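Long-range contacts in probable transcriptional regulator PhnF (Escherichia coli, PDB 2FA1), which is probably a transcriptional regulator of the GntR/HutC family, encoded in an operon for alkylphosphonate uptake and C-P lyase, this chain being its C-terminal effector-binding domain: residues L126-T131 and V146-A151; R8-L13 and E155-H160; R100-I105 and R130-R135. One frame throughout, in Å; residues are numbered along the deposited sequence. Where two conformers were deposited one is given.

Contact 1. Residues L126-T131 and V146-A151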
# COMPACT_ATOMS: atom_id res chain seq x y z
N LEU A 126 -12.24 -1.50 -1.43
CA LEU A 126 -11.46 -0.52 -2.20
C LEU A 126 -10.11 -0.31 -1.55
O LEU A 126 -10.07 -0.35 -0.29
CB LEU A 126 -12.13 0.83 -2.27
CG LEU A 126 -13.55 1.02 -2.74
CD1 LEU A 126 -13.95 2.50 -2.49
CD2 LEU A 126 -13.54 0.63 -4.19
N LEU A 127 -9.06 -0.06 -2.34
CA LEU A 127 -7.77 0.41 -1.80
C LEU A 127 -7.83 1.92 -1.93
O LEU A 127 -8.26 2.46 -3.00
CB LEU A 127 -6.60 -0.09 -2.63
CG LEU A 127 -6.11 -1.50 -2.27
CD1 LEU A 127 -5.35 -2.30 -3.42
CD2 LEU A 127 -5.32 -1.42 -0.97
N CYS A 128 -7.46 2.63 -0.86
CA CYS A 128 -7.47 4.07 -0.91
C CYS A 128 -6.03 4.55 -0.72
O CYS A 128 -5.39 4.17 0.29
CB CYS A 128 -8.36 4.60 0.16
SG CYS A 128 -8.25 6.44 0.41
N VAL A 129 -5.49 5.30 -1.70
CA VAL A 129 -4.07 5.72 -1.63
C VAL A 129 -4.10 7.25 -1.64
O VAL A 129 -4.66 7.89 -2.58
CB VAL A 129 -3.18 5.20 -2.78
CG1 VAL A 129 -1.78 5.73 -2.62
CG2 VAL A 129 -3.13 3.67 -2.76
N ARG A 130 -3.50 7.86 -0.62
CA ARG A 130 -3.64 9.35 -0.50
C ARG A 130 -2.21 9.84 -0.46
O ARG A 130 -1.32 9.25 0.21
CB ARG A 130 -4.34 9.77 0.78
CG ARG A 130 -5.83 9.28 0.87
CD ARG A 130 -6.59 9.89 1.96
NE ARG A 130 -6.19 9.31 3.22
CZ ARG A 130 -5.91 9.99 4.34
NH1 ARG A 130 -5.99 11.30 4.40
NH2 ARG A 130 -5.60 9.31 5.44
N THR A 131 -1.93 10.86 -1.28
CA THR A 131 -0.54 11.29 -1.42
C THR A 131 -0.42 12.80 -1.37
O THR A 131 -1.28 13.47 -1.80
CB THR A 131 0.11 10.76 -2.71
OG1 THR A 131 -0.42 11.38 -3.88
CG2 THR A 131 -0.11 9.23 -2.94
N VAL A 146 -6.31 11.64 -3.90
CA VAL A 146 -6.91 10.53 -3.19
C VAL A 146 -7.39 9.57 -4.28
O VAL A 146 -8.31 9.97 -5.04
CB VAL A 146 -8.15 11.01 -2.44
CG1 VAL A 146 -8.88 9.80 -1.61
CG2 VAL A 146 -7.85 12.27 -1.52
N SER A 147 -6.79 8.40 -4.32
CA SER A 147 -7.09 7.38 -5.33
C SER A 147 -7.99 6.35 -4.67
O SER A 147 -7.71 5.90 -3.55
CB SER A 147 -5.76 6.67 -5.66
OG SER A 147 -5.94 5.75 -6.68
N LEU A 148 -9.02 5.89 -5.38
CA LEU A 148 -9.86 4.78 -4.86
C LEU A 148 -9.89 3.77 -6.00
O LEU A 148 -10.20 4.11 -7.14
CB LEU A 148 -11.32 5.25 -4.60
CG LEU A 148 -11.45 6.35 -3.55
CD1 LEU A 148 -12.92 6.67 -3.62
CD2 LEU A 148 -11.07 5.72 -2.30
N THR A 149 -9.37 2.56 -5.70
CA THR A 149 -9.22 1.51 -6.69
C THR A 149 -9.88 0.23 -6.27
O THR A 149 -9.70 -0.24 -5.18
CB THR A 149 -7.77 1.08 -6.92
OG1 THR A 149 -7.13 0.82 -5.64
CG2 THR A 149 -6.94 2.08 -7.67
N ARG A 150 -10.59 -0.38 -7.20
CA ARG A 150 -11.27 -1.63 -6.87
C ARG A 150 -10.20 -2.67 -6.51
O ARG A 150 -9.30 -3.02 -7.29
CB ARG A 150 -11.98 -2.13 -8.19
CG ARG A 150 -13.36 -1.42 -8.41
CD ARG A 150 -14.01 -2.09 -9.67
NE ARG A 150 -14.31 -3.53 -9.45
CZ ARG A 150 -15.25 -4.19 -10.15
NH1 ARG A 150 -16.08 -3.58 -10.99
NH2 ARG A 150 -15.48 -5.50 -9.88
N ALA A 151 -10.28 -3.15 -5.27
CA ALA A 151 -9.26 -4.06 -4.83
C ALA A 151 -9.38 -5.43 -5.46
O ALA A 151 -8.41 -6.21 -5.42
CB ALA A 151 -9.31 -4.15 -3.32
O HOH W 1 -6.15 3.48 -4.85
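Residues L126-T131 and V146-A151 pair as the two arms of an antiparallel beta hairpin in the sheet of the UTRA domain, with the segment axes 4.6 Å apart and their N-to-C directions at 159°. The backbone supplies two reciprocal pairs of hydrogen bonds. L127 and T149 exchange one pair, each N reaching the other residue's O at 2.9 Å. V129 and S147 exchange the other, in which S147 N lies 2.8 Å from V129 O. Between them, at the non-hydrogen-bonded pair C128 and L148, the carbonyl of S147 takes a CA-H...O contact from C128 CA at 3.2 Å.

Apolar packing continues on the face that carries C128, R130, L148 and V146. L148 CD2 closes on C128 CB at 3.8 Å, and C128 SG also meets V146 CG1. The aliphatic start of R130 runs alongside V146, CG to CG1 4.0 Å, whereas the guanidinium at the far end is held by E155 of the second subunit and by Y144. The helix 113-118 covers this side through E114 and L118, which touch both L126 and L148.

The other face carries L127 and V129 beside the hydroxyls of S147 and T149. With OG anti to its backbone N (chi1 -176°), S147 hydrogen-bonds a water at 2.9 Å. T149 OG1 appears to bond the same water, though T149 has a second conformer. That water donates to L127 O at 3.0 Å, so this carbonyl accepts both the amide of T149 and the water.

Contact 2. Residues R8-L13 and E155-H160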
# COMPACT_ATOMS: atom_id res chain seq x y z
N ARG A 8 -5.85 -8.84 -11.14
CA ARG A 8 -5.82 -8.74 -12.60
C ARG A 8 -4.77 -7.77 -13.07
O ARG A 8 -3.97 -8.13 -13.93
CB ARG A 8 -7.23 -8.35 -13.11
CG ARG A 8 -7.38 -8.16 -14.61
CD ARG A 8 -7.53 -9.48 -15.39
NE ARG A 8 -6.80 -9.32 -16.64
CZ ARG A 8 -7.30 -8.81 -17.75
NH1 ARG A 8 -8.59 -8.49 -17.86
NH2 ARG A 8 -6.51 -8.67 -18.80
N PHE A 9 -4.74 -6.54 -12.51
CA PHE A 9 -3.81 -5.48 -12.99
C PHE A 9 -2.82 -5.07 -11.89
O PHE A 9 -3.20 -5.10 -10.75
CB PHE A 9 -4.61 -4.25 -13.39
CG PHE A 9 -5.56 -4.50 -14.54
CD1 PHE A 9 -6.92 -4.65 -14.30
CD2 PHE A 9 -5.07 -4.66 -15.84
CE1 PHE A 9 -7.83 -4.96 -15.34
CE2 PHE A 9 -5.98 -4.93 -16.90
CZ PHE A 9 -7.32 -5.05 -16.65
N SER A 10 -1.59 -4.64 -12.24
CA SER A 10 -0.59 -4.11 -11.24
C SER A 10 -0.31 -2.66 -11.51
O SER A 10 -0.16 -2.27 -12.68
CB SER A 10 0.78 -4.84 -11.29
OG SER A 10 0.65 -6.22 -10.96
N GLN A 11 -0.31 -1.80 -10.48
CA GLN A 11 0.06 -0.38 -10.66
C GLN A 11 1.21 -0.05 -9.71
O GLN A 11 1.17 -0.39 -8.54
CB GLN A 11 -1.12 0.62 -10.43
CG GLN A 11 -2.19 0.80 -11.63
CD GLN A 11 -3.48 1.64 -11.27
OE1 GLN A 11 -4.26 2.04 -12.17
NE2 GLN A 11 -3.67 1.94 -9.97
N ASN A 12 2.23 0.62 -10.22
CA ASN A 12 3.34 1.07 -9.40
C ASN A 12 2.93 2.14 -8.38
O ASN A 12 2.40 3.22 -8.69
CB ASN A 12 4.52 1.45 -10.33
CG ASN A 12 5.76 1.96 -9.61
OD1 ASN A 12 5.76 2.39 -8.46
ND2 ASN A 12 6.88 1.93 -10.35
N LEU A 13 3.16 1.84 -7.12
CA LEU A 13 2.71 2.71 -6.03
C LEU A 13 3.42 4.05 -6.16
O LEU A 13 2.87 5.07 -5.82
CB LEU A 13 3.00 2.03 -4.66
CG LEU A 13 2.53 2.80 -3.41
CD1 LEU A 13 1.00 2.87 -3.39
CD2 LEU A 13 3.04 2.15 -2.18
N GLU A 155 -3.59 -4.47 -7.80
CA GLU A 155 -2.63 -4.58 -6.69
C GLU A 155 -1.50 -3.56 -6.95
O GLU A 155 -1.19 -3.23 -8.11
CB GLU A 155 -2.13 -6.05 -6.64
CG GLU A 155 -0.82 -6.28 -5.85
CD GLU A 155 -0.52 -7.77 -5.67
OE1 GLU A 155 -0.31 -8.43 -6.72
OE2 GLU A 155 -0.44 -8.29 -4.52
N PHE A 156 -0.94 -3.01 -5.88
CA PHE A 156 0.13 -2.03 -6.03
C PHE A 156 1.45 -2.68 -5.85
O PHE A 156 1.58 -3.57 -5.02
CB PHE A 156 0.01 -0.90 -5.01
CG PHE A 156 -1.14 0.07 -5.33
CD1 PHE A 156 -0.93 1.08 -6.24
CD2 PHE A 156 -2.37 -0.03 -4.66
CE1 PHE A 156 -2.03 1.97 -6.59
CE2 PHE A 156 -3.44 0.82 -4.96
CZ PHE A 156 -3.26 1.83 -5.90
N THR A 157 2.46 -2.19 -6.60
CA THR A 157 3.80 -2.77 -6.44
C THR A 157 4.78 -1.66 -6.10
O THR A 157 4.56 -0.50 -6.44
CB THR A 157 4.28 -3.47 -7.77
OG1 THR A 157 4.25 -2.51 -8.82
CG2 THR A 157 3.34 -4.62 -8.11
N MET A 158 5.91 -2.00 -5.49
CA MET A 158 6.93 -0.97 -5.28
C MET A 158 8.28 -1.65 -5.36
O MET A 158 8.45 -2.78 -4.87
CB MET A 158 6.68 -0.23 -3.95
CG MET A 158 7.84 0.55 -3.39
SD MET A 158 7.19 1.54 -2.05
CE MET A 158 6.08 0.33 -1.36
N GLU A 159 9.21 -1.01 -6.07
CA GLU A 159 10.59 -1.56 -6.18
C GLU A 159 11.44 -0.72 -5.27
O GLU A 159 11.27 0.53 -5.19
CB GLU A 159 11.12 -1.40 -7.61
CG GLU A 159 10.34 -2.18 -8.64
CD GLU A 159 10.68 -3.62 -8.58
OE1 GLU A 159 11.79 -3.93 -8.09
OE2 GLU A 159 9.84 -4.45 -9.03
N HIS A 160 12.35 -1.37 -4.58
CA HIS A 160 13.16 -0.64 -3.67
C HIS A 160 14.60 -0.53 -4.18
O HIS A 160 15.04 -1.28 -5.05
CB HIS A 160 13.09 -1.30 -2.33
CG HIS A 160 11.68 -1.43 -1.84
ND1 HIS A 160 11.03 -0.38 -1.21
CD2 HIS A 160 10.80 -2.45 -1.92
CE1 HIS A 160 9.81 -0.78 -0.89
NE2 HIS A 160 9.64 -2.03 -1.31
OXT HIS A 160 15.29 0.36 -3.72
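The F156 ring is met obliquely by Q11 and L13: Q11 O stands 3.4 Å from F156 CD1, and L13 CD1 is 3.9 Å from the same carbon. The Q11 side chain runs beside F156 and points the same way; in the conformer given, its amide plane is 52° from the ring. Its NE2 is placed close to F156 CE1, though a second Q11 conformer makes this less certain. Farther along, the L13 side chain crosses F156 at about a right angle. CG of L13 is anti to the backbone N (chi1 -178°), and from there the two methyls divide the work, CD1 going to F156 and CD2 to M158 CE at 3.6 Å.

Parallel pairing lies beneath these contacts, with the short axes 43° apart. E155 N donates to F9 O at 3.0 Å, and E155 O receives Q11 N at 2.9 Å. T157 repeats the alternation, its N bonding Q11 O and its O accepting L13 N in a nearly straight bond of 2.8 Å. Besides T157 N, Q11 O receives a CA-H...O contact from F156 CA at 3.2 Å.

This two-strand parallel sheet lies against the main UTRA sheet: F156 rests on L127 and V129 of strand 125-135, and Q11 on C63 of strand 60-69. Residues F156-E159 form an antiparallel ladder with a strand of the second subunit, carrying the sheet across the dimer interface.

Contact 3. Residues R100-I105 and R130-R135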
# COMPACT_ATOMS: atom_id res chain seq x y z
N ARG A 100 6.81 13.17 -4.43
CA ARG A 100 6.00 12.68 -3.32
C ARG A 100 6.64 12.98 -1.95
O ARG A 100 7.83 12.72 -1.74
CB ARG A 100 5.87 11.20 -3.56
CG ARG A 100 5.06 10.41 -2.56
CD ARG A 100 3.63 10.21 -2.97
NE ARG A 100 3.52 9.69 -4.33
CZ ARG A 100 3.32 8.42 -4.63
NH1 ARG A 100 3.10 7.57 -3.65
NH2 ARG A 100 3.27 8.01 -5.92
N SER A 101 5.89 13.50 -1.01
CA SER A 101 6.44 13.55 0.33
C SER A 101 5.89 12.47 1.22
O SER A 101 6.63 11.89 2.05
CB SER A 101 6.26 14.89 1.04
OG SER A 101 4.93 15.20 1.34
N GLN A 102 4.59 12.23 1.10
CA GLN A 102 3.98 11.31 2.06
C GLN A 102 2.95 10.50 1.29
O GLN A 102 2.36 10.99 0.33
CB GLN A 102 3.21 12.15 3.09
CG GLN A 102 4.07 13.02 3.96
CD GLN A 102 3.28 13.55 5.15
OE1 GLN A 102 3.82 13.63 6.26
NE2 GLN A 102 2.00 13.87 4.93
N THR A 103 2.76 9.23 1.73
CA THR A 103 1.74 8.33 1.13
C THR A 103 1.01 7.71 2.32
O THR A 103 1.68 7.38 3.35
CB THR A 103 2.37 7.22 0.26
OG1 THR A 103 3.20 7.77 -0.78
CG2 THR A 103 1.25 6.35 -0.41
N ARG A 104 -0.33 7.59 2.22
CA ARG A 104 -1.09 6.81 3.23
C ARG A 104 -1.90 5.78 2.44
O ARG A 104 -2.59 6.18 1.51
CB ARG A 104 -1.98 7.64 4.05
CG ARG A 104 -1.17 8.49 5.09
CD ARG A 104 -2.20 9.10 6.12
NE ARG A 104 -1.46 9.44 7.31
CZ ARG A 104 -1.50 8.79 8.48
NH1 ARG A 104 -2.30 7.74 8.72
NH2 ARG A 104 -0.72 9.25 9.45
N ILE A 105 -1.87 4.49 2.83
CA ILE A 105 -2.61 3.46 2.12
C ILE A 105 -3.60 2.82 3.10
O ILE A 105 -3.22 2.42 4.21
CB ILE A 105 -1.66 2.40 1.61
CG1 ILE A 105 -0.66 3.13 0.70
CG2 ILE A 105 -2.44 1.33 0.73
CD1 ILE A 105 0.45 2.26 0.44
N ARG A 130 -3.50 7.86 -0.62
CA ARG A 130 -3.64 9.35 -0.50
C ARG A 130 -2.21 9.84 -0.46
O ARG A 130 -1.32 9.25 0.21
CB ARG A 130 -4.34 9.77 0.78
CG ARG A 130 -5.83 9.28 0.87
CD ARG A 130 -6.59 9.89 1.96
NE ARG A 130 -6.19 9.31 3.22
CZ ARG A 130 -5.91 9.99 4.34
NH1 ARG A 130 -5.99 11.30 4.40
NH2 ARG A 130 -5.60 9.31 5.44
N THR A 131 -1.93 10.86 -1.28
CA THR A 131 -0.54 11.29 -1.42
C THR A 131 -0.42 12.80 -1.37
O THR A 131 -1.28 13.47 -1.80
CB THR A 131 0.11 10.76 -2.71
OG1 THR A 131 -0.42 11.38 -3.88
CG2 THR A 131 -0.11 9.23 -2.94
N LEU A 132 0.68 13.33 -0.80
CA LEU A 132 1.05 14.74 -0.84
C LEU A 132 2.30 14.85 -1.70
O LEU A 132 3.31 14.07 -1.55
CB LEU A 132 1.44 15.24 0.57
CG LEU A 132 0.22 15.61 1.37
CD1 LEU A 132 0.74 16.11 2.74
CD2 LEU A 132 -0.61 16.70 0.69
N ASN A 133 2.24 15.81 -2.65
CA ASN A 133 3.25 15.95 -3.68
C ASN A 133 3.66 17.42 -3.68
O ASN A 133 2.87 18.32 -3.30
CB ASN A 133 2.71 15.59 -5.08
CG ASN A 133 2.37 14.13 -5.20
OD1 ASN A 133 3.18 13.23 -5.01
ND2 ASN A 133 1.10 13.86 -5.54
N HIS A 134 4.93 17.63 -4.01
CA HIS A 134 5.61 18.94 -3.83
C HIS A 134 6.37 19.26 -5.10
O HIS A 134 6.76 18.35 -5.83
CB HIS A 134 6.63 18.81 -2.67
CG HIS A 134 5.96 18.80 -1.31
ND1 HIS A 134 5.47 17.65 -0.73
CD2 HIS A 134 5.66 19.81 -0.46
CE1 HIS A 134 4.92 17.95 0.44
NE2 HIS A 134 5.03 19.25 0.63
N ARG A 135 6.44 20.55 -5.42
CA ARG A 135 7.39 21.02 -6.43
C ARG A 135 8.70 21.05 -5.66
O ARG A 135 8.80 21.66 -4.55
CB ARG A 135 7.10 22.44 -6.92
CG ARG A 135 5.78 22.63 -7.53
CD ARG A 135 5.56 24.11 -7.95
NE ARG A 135 6.73 24.59 -8.69
CZ ARG A 135 6.77 25.72 -9.42
NH1 ARG A 135 5.72 26.53 -9.45
NH2 ARG A 135 7.90 26.03 -10.07
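A classic beta bulge interrupts the antiparallel pairing here: S101 and Q102 both face L132. S101 N bonds L132 O at 2.7 Å, whereas Q102 N makes only a weak bond to that oxygen, 3.5 Å away. The shift of one residue separates the R100-N133 pair from the regular pairs that follow, in which L132 N reaches Q102 O at 3.1 Å and R104 and R130 exchange backbone bonds.

On the face of R100, T103, T131 and N133, the R100 chain starts with CG anti to the backbone N (chi1 -180°), then bends at chi2 and chi3, folding over T131. R100 CD presses on T131 CB at 3.6 Å, and the T131 CG2 methyl covers one guanidinium face. In-plane bonding of R100 NH1 to T103 OG1 (2.9 Å), with NE to Q16 and NH2 to L13 O, probably fixes the group's rotation. T103 OG1 also bonds H160 NE2 of the second subunit. N133 OD1 lies at the guanidinium edge and bonds Q16, while N133 ND2 bonds E143.

The reverse face bears Q102, L132, R104 and R130. Q102 NE2 meets L132 CD1 at 3.4 Å and hydrogen-bonds E159 of the second subunit. R104 CD approaches the R130 guanidinium obliquely, 3.5 Å from NH2, the two guanidinium planes 42° apart. R104 NH1 salt-bridges E155 of the second subunit.

Strand 98-109 is an outermost strand of the chain's antiparallel sheet; the second subunit pairs with Q102-I105, making this a bulged edge strand extended by dimerisation.

Contacts 1 and 3 share strand 125-135 and meet at R130 and T131; contact 1 pairs it with 143-150 along one edge and contact 3 with 98-109 along the other. Contact 1 is the buried one, mostly apolar with one bridging water; contact 3 is only partly buried and is dominated by long polar side chains around a bulge. Contact 2 lies farther from the chain centre and is parallel rather than antiparallel, joining the two chain ends. Its F156 packs on contact 1, F156 CE2 lying 3.6 Å from V129 CG2, and L13 O probably accepts a hydrogen bond from R100 NH2 of contact 3 at 3.0 Å. All three touch the second subunit, contacts 2 and 3 through intersubunit strand ladders.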